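Local coordinates for 457aa long hypothetical protein (Pyrococcus horikoshii, PDB 2CSU) that is of unknown function but joins a Rossmann-type CoA-binding domain to two further domains of the CoA-ligase superfamily, the first of them flavodoxin-like, at residues M1-Y4 against F5-K9; I132-T135 against H136-L139; A186-D189 against F190-M194; M194-L197 against A198-E202. All coordinates share one frame; numbering follows the deposited sequence.

Contact 1: M1-Y4 against F5-K9; sequences MLDY and FFNPK
Y4 and F5 lie side by side at the N terminus and form the tight part of this local turn. Y4 CE1 rides over one face of the F5 ring, offset toward the rim and 3.3 Å from F5 CD2, with the two ring planes at 43° in an oblique pairing. The Y4 ring comes back over F5 because its CG is wedged between backbone N and carbonyl carbon (chi1 49°). At the edge of the F5 ring, in its plane, L2 CD2 packs 3.6 Å from F5 CD2. L2 O in turn meets the edge of the F6 ring, 3.3 Å from F6 CD2. The backbone closes the turn through D3 O, which accepts from F6 N at 2.9 Å and from N7 N at 2.8 Å, the first donor well above the carbonyl plane and the second almost in line with the C=O bond. The D3 and N7 side is looser and partly exposed: N7 ND2 reaches D3 OD1 at 3.5 Å in a straight but weak bond, the amide and carboxylate planes 52° apart. D3 OD1 also bonds Y196 OH, and Y196 lays its ring against F6. The turn leads into strand 10-14 of the parallel Rossmann-type sheet. Its chemistry implies that the D3 carbonyl, gripped by two N-H groups, probably holds the turn in shape, while the D3 carboxylate adds a weak internal tie and a link to Y196.

Contact 2: I132-T135 against H136-L139; sequences IMNT and HVDL
N134 and L139 are an antiparallel hydrogen-bonded pair that closes a beta hairpin with a G1 bulge, D138 and L139 both facing N134. N134 N donates to L139 O at 2.7 Å, and L139 N returns a bond to N134 O at 3.0 Å. V137 N also reaches N134 O, arriving from the opposite face of the carbonyl plane, so this oxygen holds the turn from two sides. D138 N to T135 O, 3.2 Å, adds a further turn bond, and D138 takes the left-handed backbone conformation usual at the first position of such a bulge. Around this polar frame, L139 CD2 packs against N134 CB at 3.6 Å, and V137 CG2 lies 3.4 Å from N134 ND2. N134 sets CG opposite its own N (chi1 -171°), carrying the amide along the turn to H136, whose N makes a weak bond to N134 OD1. Farther out, the amide is positioned by the bond from N134 ND2 to F6 O, and T135 OG1 bonds F176 O and S177 O on strand 175-181, which pairs with strand 131-134. A water sits in the plane of the H136 ring, 3.1 Å from H136 ND1, and accepts a weak bond from N134 ND2.

Contact 3: A186-D189 against F190-M194; sequences ADVD and FAELM
D189 caps helix 190-197: its OD1 accepts from E192 N at 2.9 Å in a straight bond. With CG held between its N and its carbonyl carbon (chi1 56°), D189 swings the carboxylate over the first turn, while D189 O takes the helical bond from L193 N. The E192 side chain folds back across that cap. Its CB lies 3.6 Å from D189 OD1, and its CG and CD pass the same oxygen. Bent at chi2, the chain then splits: OE1 stops 3.4 Å from V188 CA, and OE2 stands 3.6 Å from D189 OD2. E192 OE1 stays 3.9 Å from D189 N, so the reciprocal bond of a capping box is not made. The two like charges probably tolerate their closeness because E192 OE1 forms a salt bridge with R123 and OE2 another with K218. Beside the cap, V188 CG1 meets L193 CG at 3.8 Å, the two side chains crossing; residues just before the cap and on the first turn paired in this way form a hydrophobic staple. R123 also bridges to D187, while V188 bonds by its backbone to I124, tying the segment to strand 123-125. Beyond the cap, F190 and L193 pack on I155 of strand 152-156, A191 touches K218 of helix 216-229, and M194 reaches F219 and V222 of that same helix.

Contact 4: M194-L197 against A198-E202; sequences MEYL and ADTEE
A198 N splits its hydrogen bond between M194 O at 3.0 Å and E195 O at 3.4 Å, both weak, as helix 190-197 runs out. D199 N follows with another weak bond, to Y196 O at 3.3 Å, and the backbone of T200 is then extended, so the chain leaves the helical path. A198 CB tucks over the same two carbonyls, 3.4 Å from M194 O and equally far from E195 O, and the methyl also touches V226 of helix 216-229. The helix is the crossover of a beta-alpha-beta unit, joining strand 175-181 to strand 205-210 in the flavodoxin-like domain; strand 152-156 lies between these two in the sheet. T200 bends back toward the helix it has just left. Its OG1, placed by chi1 of 44° between backbone N and carbonyl carbon, lies 3.2 Å from L197 O and is hydrogen-bonded to D203. L197 O and T200 O both accept from K230 NZ, while D199 OD1 forms a salt bridge with K229. The other branch of T200, CG2, meets the phenol end of Y196, 3.7 Å from Y196 OH and 3.8 Å from Y196 CZ, the threonine side chain set square to the tyrosine. Y196 turns its CG away from its own N (chi1 160°), which lays the ring along the chain toward T200, and K178 of strand 175-181 touches Y196, L197 and T200 alike.

From the N terminus, contact 1 shapes the turn ahead of strand 10-14, contact 2 closes the hairpin between strands 131-134 and 139-142, and contacts 3 and 4 mark the start and end of helix 190-197, sharing M194. The four follow in series and none encloses another. Contact 1 touches each of the other three: F6 O binds N134 ND2 of contact 2, L2 CD1 packs on V188 and L193 of contact 3, and D3 and F6 meet Y196 of contact 4. Contacts 2 and 3 do not touch, their nearest atoms about 7 Å apart. The N-terminal turn thus joins the Rossmann-type part to the hairpin and the crossover helix.

Contact 1: M1-Y4 against F5-K9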
loop_
_atom_site.group_PDB
_atom_site.type_symbol
_atom_site.label_atom_id
_atom_site.label_comp_id
_atom_site.label_asym_id
_atom_site.label_seq_id
_atom_site.Cartn_x
_atom_site.Cartn_y
_atom_site.Cartn_z
HETATM N N MSE A 1 -36.417 -8.193 -7.282
HETATM C CA MSE A 1 -36.271 -6.847 -6.741
HETATM C C MSE A 1 -34.799 -6.464 -6.575
HETATM O O MSE A 1 -33.992 -7.194 -6.016
HETATM C CB MSE A 1 -36.979 -6.799 -5.387
HETATM C CG MSE A 1 -38.466 -7.143 -5.491
HETATM SE SE MSE A 1 -39.479 -6.139 -4.396
HETATM C CE MSE A 1 -38.688 -6.594 -2.845
ATOM N N LEU A 2 -34.452 -5.286 -7.127
ATOM C CA LEU A 2 -33.079 -4.811 -7.008
ATOM C C LEU A 2 -32.099 -5.732 -7.738
ATOM O O LEU A 2 -30.888 -5.557 -7.703
ATOM C CB LEU A 2 -32.725 -4.744 -5.522
ATOM C CG LEU A 2 -33.169 -3.429 -4.876
ATOM C CD1 LEU A 2 -32.090 -2.823 -3.977
ATOM C CD2 LEU A 2 -33.526 -2.354 -5.903
ATOM N N ASP A 3 -32.666 -6.768 -8.384
ATOM C CA ASP A 3 -31.825 -7.682 -9.147
ATOM C C ASP A 3 -31.634 -7.199 -10.583
ATOM O O ASP A 3 -30.581 -7.362 -11.186
ATOM C CB ASP A 3 -32.488 -9.058 -9.148
ATOM C CG ASP A 3 -31.560 -10.058 -9.820
ATOM O OD1 ASP A 3 -30.397 -10.119 -9.418
ATOM O OD2 ASP A 3 -31.999 -10.756 -10.730
ATOM N N TYR A 4 -32.728 -6.605 -11.094
ATOM C CA TYR A 4 -32.669 -6.062 -12.445
ATOM C C TYR A 4 -31.598 -4.975 -12.567
ATOM O O TYR A 4 -31.311 -4.467 -13.642
ATOM C CB TYR A 4 -34.041 -5.481 -12.788
ATOM C CG TYR A 4 -34.508 -4.603 -11.681
ATOM C CD1 TYR A 4 -33.967 -3.329 -11.531
ATOM C CD2 TYR A 4 -35.489 -5.045 -10.793
ATOM C CE1 TYR A 4 -34.410 -2.500 -10.511
ATOM C CE2 TYR A 4 -35.925 -4.220 -9.767
ATOM C CZ TYR A 4 -35.386 -2.955 -9.621
ATOM O OH TYR A 4 -35.817 -2.125 -8.606
ATOM N N PHE A 5 -31.024 -4.610 -11.404
ATOM C CA PHE A 5 -29.969 -3.605 -11.407
ATOM C C PHE A 5 -28.628 -4.204 -11.839
ATOM O O PHE A 5 -27.850 -3.596 -12.562
ATOM C CB PHE A 5 -29.853 -3.033 -9.995
ATOM C CG PHE A 5 -30.657 -1.770 -9.892
ATOM C CD1 PHE A 5 -30.396 -0.718 -10.761
ATOM C CD2 PHE A 5 -31.645 -1.655 -8.928
ATOM C CE1 PHE A 5 -31.131 0.455 -10.662
ATOM C CE2 PHE A 5 -32.380 -0.476 -8.837
ATOM C CZ PHE A 5 -32.127 0.582 -9.702
ATOM N N PHE A 6 -28.394 -5.413 -11.293
ATOM C CA PHE A 6 -27.106 -6.066 -11.509
ATOM C C PHE A 6 -27.198 -7.204 -12.529
ATOM O O PHE A 6 -26.199 -7.729 -13.003
ATOM C CB PHE A 6 -26.622 -6.606 -10.163
ATOM C CG PHE A 6 -26.616 -5.499 -9.151
ATOM C CD1 PHE A 6 -25.586 -4.568 -9.159
ATOM C CD2 PHE A 6 -27.640 -5.402 -8.224
ATOM C CE1 PHE A 6 -25.585 -3.531 -8.237
ATOM C CE2 PHE A 6 -27.634 -4.357 -7.302
ATOM C CZ PHE A 6 -26.609 -3.418 -7.307
ATOM N N ASN A 7 -28.392 -7.606 -12.938
ATOM C CA ASN A 7 -28.554 -8.648 -13.944
ATOM C C ASN A 7 -29.687 -8.244 -14.892
ATOM O O ASN A 7 -30.669 -8.971 -15.062
ATOM C CB ASN A 7 -28.845 -9.988 -13.252
ATOM C CG ASN A 7 -27.584 -10.608 -12.640
ATOM O OD1 ASN A 7 -26.607 -10.859 -13.350
ATOM N ND2 ASN A 7 -27.598 -10.850 -11.323
ATOM N N PRO A 8 -29.559 -7.061 -15.523
ATOM C CA PRO A 8 -30.574 -6.552 -16.453
ATOM C C PRO A 8 -30.617 -7.297 -17.788
ATOM O O PRO A 8 -29.588 -7.755 -18.289
ATOM C CB PRO A 8 -30.181 -5.088 -16.621
ATOM C CG PRO A 8 -28.680 -5.141 -16.517
ATOM C CD PRO A 8 -28.445 -6.102 -15.376
ATOM N N LYS A 9 -31.819 -7.411 -18.346
ATOM C CA LYS A 9 -32.039 -8.093 -19.613
ATOM C C LYS A 9 -32.081 -7.107 -20.770
ATOM O O LYS A 9 -31.924 -7.492 -21.932
ATOM C CB LYS A 9 -33.343 -8.897 -19.560
ATOM C CG LYS A 9 -33.533 -9.655 -18.250
ATOM C CD LYS A 9 -34.462 -10.864 -18.421
ATOM C CE LYS A 9 -35.880 -10.563 -17.970
ATOM N NZ LYS A 9 -36.862 -11.442 -18.674
#

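Contact 2: I132-T135 against H136-L139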
loop_
_atom_site.group_PDB
_atom_site.type_symbol
_atom_site.label_atom_id
_atom_site.label_comp_id
_atom_site.label_asym_id
_atom_site.label_seq_id
_atom_site.Cartn_x
_atom_site.Cartn_y
_atom_site.Cartn_z
ATOM N N ILE A 132 -23.038 1.686 -11.213
ATOM C CA ILE A 132 -22.962 0.347 -10.620
ATOM C C ILE A 132 -22.222 -0.662 -11.528
ATOM O O ILE A 132 -22.113 -0.481 -12.734
ATOM C CB ILE A 132 -24.387 -0.159 -10.364
ATOM C CG1 ILE A 132 -25.167 -0.247 -11.679
ATOM C CG2 ILE A 132 -25.138 0.816 -9.435
ATOM C CD1 ILE A 132 -26.557 -0.861 -11.496
HETATM N N MSE A 133 -21.677 -1.728 -10.896
HETATM C CA MSE A 133 -21.040 -2.819 -11.640
HETATM C C MSE A 133 -21.475 -4.207 -11.155
HETATM O O MSE A 133 -21.749 -4.444 -9.987
HETATM C CB MSE A 133 -19.521 -2.745 -11.475
HETATM C CG MSE A 133 -18.938 -1.337 -11.423
HETATM SE SE MSE A 133 -17.142 -1.399 -11.468
HETATM C CE MSE A 133 -16.812 0.358 -11.301
ATOM N N ASN A 134 -21.548 -5.136 -12.127
ATOM C CA ASN A 134 -21.598 -6.556 -11.798
ATOM C C ASN A 134 -20.521 -7.313 -12.571
ATOM O O ASN A 134 -20.730 -7.789 -13.681
ATOM C CB ASN A 134 -22.981 -7.097 -12.157
ATOM C CG ASN A 134 -23.116 -8.506 -11.629
ATOM O OD1 ASN A 134 -22.175 -9.095 -11.112
ATOM N ND2 ASN A 134 -24.340 -9.053 -11.767
ATOM N N THR A 135 -19.325 -7.372 -11.962
ATOM C CA THR A 135 -18.183 -7.959 -12.648
ATOM C C THR A 135 -18.453 -9.406 -13.060
ATOM O O THR A 135 -17.900 -9.912 -14.024
ATOM C CB THR A 135 -16.966 -7.885 -11.724
ATOM O OG1 THR A 135 -17.265 -8.512 -10.481
ATOM C CG2 THR A 135 -16.588 -6.427 -11.457
ATOM N N HIS A 136 -19.316 -10.082 -12.278
ATOM C CA HIS A 136 -19.586 -11.489 -12.562
ATOM C C HIS A 136 -20.146 -11.710 -13.972
ATOM O O HIS A 136 -19.971 -12.753 -14.593
ATOM C CB HIS A 136 -20.574 -12.003 -11.516
ATOM C CG HIS A 136 -20.690 -13.498 -11.634
ATOM N ND1 HIS A 136 -21.814 -14.185 -11.314
ATOM C CD2 HIS A 136 -19.716 -14.415 -12.051
ATOM C CE1 HIS A 136 -21.526 -15.483 -11.534
ATOM N NE2 HIS A 136 -20.275 -15.649 -11.975
ATOM N N VAL A 137 -20.886 -10.694 -14.454
ATOM C CA VAL A 137 -21.439 -10.785 -15.802
ATOM C C VAL A 137 -20.988 -9.611 -16.677
ATOM O O VAL A 137 -21.689 -9.169 -17.579
ATOM C CB VAL A 137 -22.964 -10.804 -15.692
ATOM C CG1 VAL A 137 -23.416 -12.035 -14.906
ATOM C CG2 VAL A 137 -23.457 -9.555 -14.989
ATOM N N ASP A 138 -19.777 -9.106 -16.437
ATOM C CA ASP A 138 -19.193 -8.027 -17.221
ATOM C C ASP A 138 -20.124 -6.821 -17.400
ATOM O O ASP A 138 -20.210 -6.242 -18.493
ATOM C CB ASP A 138 -18.756 -8.555 -18.603
ATOM C CG ASP A 138 -17.653 -9.612 -18.515
ATOM O OD1 ASP A 138 -17.376 -10.276 -19.537
ATOM O OD2 ASP A 138 -17.052 -9.779 -17.433
ATOM N N LEU A 139 -20.815 -6.447 -16.328
ATOM C CA LEU A 139 -21.727 -5.307 -16.356
ATOM C C LEU A 139 -21.054 -4.111 -15.680
ATOM O O LEU A 139 -20.814 -4.128 -14.477
ATOM C CB LEU A 139 -23.021 -5.642 -15.615
ATOM C CG LEU A 139 -23.979 -4.463 -15.346
ATOM C CD1 LEU A 139 -24.826 -4.179 -16.583
ATOM C CD2 LEU A 139 -24.891 -4.809 -14.164
HETATM O O HOH W 1 -24.222 -12.350 -10.787
#

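Contact 3: A186-D189 against F190-M194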
loop_
_atom_site.group_PDB
_atom_site.type_symbol
_atom_site.label_atom_id
_atom_site.label_comp_id
_atom_site.label_asym_id
_atom_site.label_seq_id
_atom_site.Cartn_x
_atom_site.Cartn_y
_atom_site.Cartn_z
ATOM N N ALA A 186 -30.845 9.167 -3.065
ATOM C CA ALA A 186 -32.189 9.687 -2.839
ATOM C C ALA A 186 -33.203 8.569 -2.587
ATOM O O ALA A 186 -34.084 8.664 -1.741
ATOM C CB ALA A 186 -32.600 10.491 -4.075
ATOM N N ASP A 187 -33.084 7.496 -3.391
ATOM C CA ASP A 187 -34.042 6.402 -3.277
ATOM C C ASP A 187 -33.419 5.166 -2.618
ATOM O O ASP A 187 -33.395 5.015 -1.404
ATOM C CB ASP A 187 -34.523 6.057 -4.684
ATOM C CG ASP A 187 -35.866 5.352 -4.593
ATOM O OD1 ASP A 187 -36.373 5.221 -3.479
ATOM O OD2 ASP A 187 -36.386 4.945 -5.626
ATOM N N VAL A 188 -32.949 4.238 -3.475
ATOM C CA VAL A 188 -32.285 3.049 -2.959
ATOM C C VAL A 188 -31.119 3.432 -2.044
ATOM O O VAL A 188 -30.283 4.261 -2.374
ATOM C CB VAL A 188 -31.771 2.244 -4.154
ATOM C CG1 VAL A 188 -31.018 1.009 -3.662
ATOM C CG2 VAL A 188 -32.931 1.812 -5.036
ATOM N N ASP A 189 -31.101 2.828 -0.840
ATOM C CA ASP A 189 -30.037 3.167 0.107
ATOM C C ASP A 189 -29.248 1.937 0.560
ATOM O O ASP A 189 -29.408 0.838 0.046
ATOM C CB ASP A 189 -30.660 3.874 1.313
ATOM C CG ASP A 189 -31.739 2.993 1.930
ATOM O OD1 ASP A 189 -31.654 1.776 1.765
ATOM O OD2 ASP A 189 -32.641 3.526 2.570
ATOM N N PHE A 190 -28.375 2.183 1.536
ATOM C CA PHE A 190 -27.541 1.130 2.104
ATOM C C PHE A 190 -28.398 -0.052 2.555
ATOM O O PHE A 190 -28.136 -1.206 2.183
ATOM C CB PHE A 190 -26.768 1.637 3.329
ATOM C CG PHE A 190 -25.663 2.597 3.008
ATOM C CD1 PHE A 190 -24.610 2.213 2.185
ATOM C CD2 PHE A 190 -25.662 3.879 3.552
ATOM C CE1 PHE A 190 -23.565 3.094 1.906
ATOM C CE2 PHE A 190 -24.631 4.765 3.284
ATOM C CZ PHE A 190 -23.577 4.375 2.457
ATOM N N ALA A 191 -29.417 0.244 3.361
ATOM C CA ALA A 191 -30.298 -0.789 3.906
ATOM C C ALA A 191 -30.916 -1.694 2.847
ATOM O O ALA A 191 -30.858 -2.917 2.952
ATOM C CB ALA A 191 -31.400 -0.146 4.721
ATOM N N GLU A 192 -31.533 -1.088 1.841
ATOM C CA GLU A 192 -32.161 -1.861 0.793
ATOM C C GLU A 192 -31.113 -2.671 0.047
ATOM O O GLU A 192 -31.376 -3.798 -0.362
ATOM C CB GLU A 192 -32.917 -0.942 -0.164
ATOM C CG GLU A 192 -34.322 -0.571 0.333
ATOM C CD GLU A 192 -34.725 0.849 -0.038
ATOM O OE1 GLU A 192 -34.623 1.210 -1.230
ATOM O OE2 GLU A 192 -35.146 1.610 0.865
ATOM N N LEU A 193 -29.927 -2.099 -0.119
ATOM C CA LEU A 193 -28.866 -2.802 -0.813
ATOM C C LEU A 193 -28.352 -3.972 0.025
ATOM O O LEU A 193 -28.110 -5.050 -0.506
ATOM C CB LEU A 193 -27.739 -1.847 -1.159
ATOM C CG LEU A 193 -28.030 -0.942 -2.358
ATOM C CD1 LEU A 193 -26.856 0.005 -2.549
ATOM C CD2 LEU A 193 -28.256 -1.780 -3.626
HETATM N N MSE A 194 -28.210 -3.761 1.332
HETATM C CA MSE A 194 -27.749 -4.815 2.221
HETATM C C MSE A 194 -28.780 -5.931 2.270
HETATM O O MSE A 194 -28.421 -7.098 2.418
HETATM C CB MSE A 194 -27.499 -4.286 3.641
HETATM C CG MSE A 194 -26.175 -3.551 3.812
HETATM SE SE MSE A 194 -25.947 -2.733 5.444
HETATM C CE MSE A 194 -27.319 -1.956 5.505
#

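Contact 4: M194-L197 against A198-E202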
loop_
_atom_site.group_PDB
_atom_site.type_symbol
_atom_site.label_atom_id
_atom_site.label_comp_id
_atom_site.label_asym_id
_atom_site.label_seq_id
_atom_site.Cartn_x
_atom_site.Cartn_y
_atom_site.Cartn_z
HETATM N N MSE A 194 -28.210 -3.761 1.332
HETATM C CA MSE A 194 -27.749 -4.815 2.221
HETATM C C MSE A 194 -28.780 -5.931 2.270
HETATM O O MSE A 194 -28.421 -7.098 2.418
HETATM C CB MSE A 194 -27.499 -4.286 3.641
HETATM C CG MSE A 194 -26.175 -3.551 3.812
HETATM SE SE MSE A 194 -25.947 -2.733 5.444
HETATM C CE MSE A 194 -27.319 -1.956 5.505
ATOM N N GLU A 195 -30.062 -5.587 2.159
ATOM C CA GLU A 195 -31.086 -6.623 2.185
ATOM C C GLU A 195 -30.930 -7.502 0.948
ATOM O O GLU A 195 -30.956 -8.725 1.033
ATOM C CB GLU A 195 -32.496 -6.014 2.226
ATOM C CG GLU A 195 -32.916 -5.499 3.611
ATOM C CD GLU A 195 -34.288 -4.826 3.618
ATOM O OE1 GLU A 195 -34.537 -3.949 2.759
ATOM O OE2 GLU A 195 -35.114 -5.172 4.490
ATOM N N TYR A 196 -30.760 -6.882 -0.210
ATOM C CA TYR A 196 -30.602 -7.657 -1.434
ATOM C C TYR A 196 -29.313 -8.506 -1.443
ATOM O O TYR A 196 -29.342 -9.692 -1.784
ATOM C CB TYR A 196 -30.614 -6.714 -2.629
ATOM C CG TYR A 196 -30.002 -7.294 -3.878
ATOM C CD1 TYR A 196 -30.696 -8.225 -4.658
ATOM C CD2 TYR A 196 -28.727 -6.906 -4.286
ATOM C CE1 TYR A 196 -30.132 -8.748 -5.818
ATOM C CE2 TYR A 196 -28.154 -7.427 -5.441
ATOM C CZ TYR A 196 -28.861 -8.345 -6.200
ATOM O OH TYR A 196 -28.287 -8.867 -7.333
ATOM N N LEU A 197 -28.195 -7.887 -1.069
ATOM C CA LEU A 197 -26.898 -8.553 -1.053
ATOM C C LEU A 197 -26.803 -9.673 -0.031
ATOM O O LEU A 197 -25.951 -10.555 -0.139
ATOM C CB LEU A 197 -25.793 -7.519 -0.798
ATOM C CG LEU A 197 -25.506 -6.526 -1.927
ATOM C CD1 LEU A 197 -24.611 -5.405 -1.425
ATOM C CD2 LEU A 197 -24.835 -7.263 -3.087
ATOM N N ALA A 198 -27.673 -9.640 0.970
ATOM C CA ALA A 198 -27.663 -10.672 1.991
ATOM C C ALA A 198 -27.887 -12.070 1.406
ATOM O O ALA A 198 -27.415 -13.054 1.975
ATOM C CB ALA A 198 -28.734 -10.379 3.045
ATOM N N ASP A 199 -28.581 -12.160 0.272
ATOM C CA ASP A 199 -28.881 -13.467 -0.313
ATOM C C ASP A 199 -28.185 -13.913 -1.594
ATOM O O ASP A 199 -28.305 -15.076 -1.988
ATOM C CB ASP A 199 -30.397 -13.608 -0.503
ATOM C CG ASP A 199 -31.137 -13.629 0.814
ATOM O OD1 ASP A 199 -30.646 -14.299 1.749
ATOM O OD2 ASP A 199 -32.195 -12.976 0.916
ATOM N N THR A 200 -27.467 -13.022 -2.260
ATOM C CA THR A 200 -26.778 -13.450 -3.467
ATOM C C THR A 200 -25.701 -14.452 -3.046
ATOM O O THR A 200 -25.430 -14.620 -1.860
ATOM C CB THR A 200 -26.101 -12.265 -4.184
ATOM O OG1 THR A 200 -25.440 -11.442 -3.217
ATOM C CG2 THR A 200 -27.125 -11.441 -4.949
ATOM N N GLU A 201 -25.096 -15.126 -4.015
ATOM C CA GLU A 201 -24.062 -16.080 -3.630
ATOM C C GLU A 201 -22.658 -15.561 -3.958
ATOM O O GLU A 201 -21.662 -15.953 -3.367
ATOM C CB GLU A 201 -24.317 -17.387 -4.382
ATOM C CG GLU A 201 -25.349 -18.273 -3.683
ATOM C CD GLU A 201 -25.272 -19.676 -4.244
ATOM O OE1 GLU A 201 -24.188 -20.098 -4.620
ATOM O OE2 GLU A 201 -26.309 -20.334 -4.309
ATOM N N GLU A 202 -22.601 -14.679 -4.972
ATOM C CA GLU A 202 -21.307 -14.171 -5.412
ATOM C C GLU A 202 -20.717 -13.176 -4.410
ATOM O O GLU A 202 -19.511 -13.017 -4.283
ATOM C CB GLU A 202 -21.497 -13.495 -6.771
ATOM C CG GLU A 202 -21.661 -14.507 -7.906
ATOM C CD GLU A 202 -23.130 -14.802 -8.107
ATOM O OE1 GLU A 202 -23.835 -14.966 -7.122
ATOM O OE2 GLU A 202 -23.560 -14.867 -9.257
#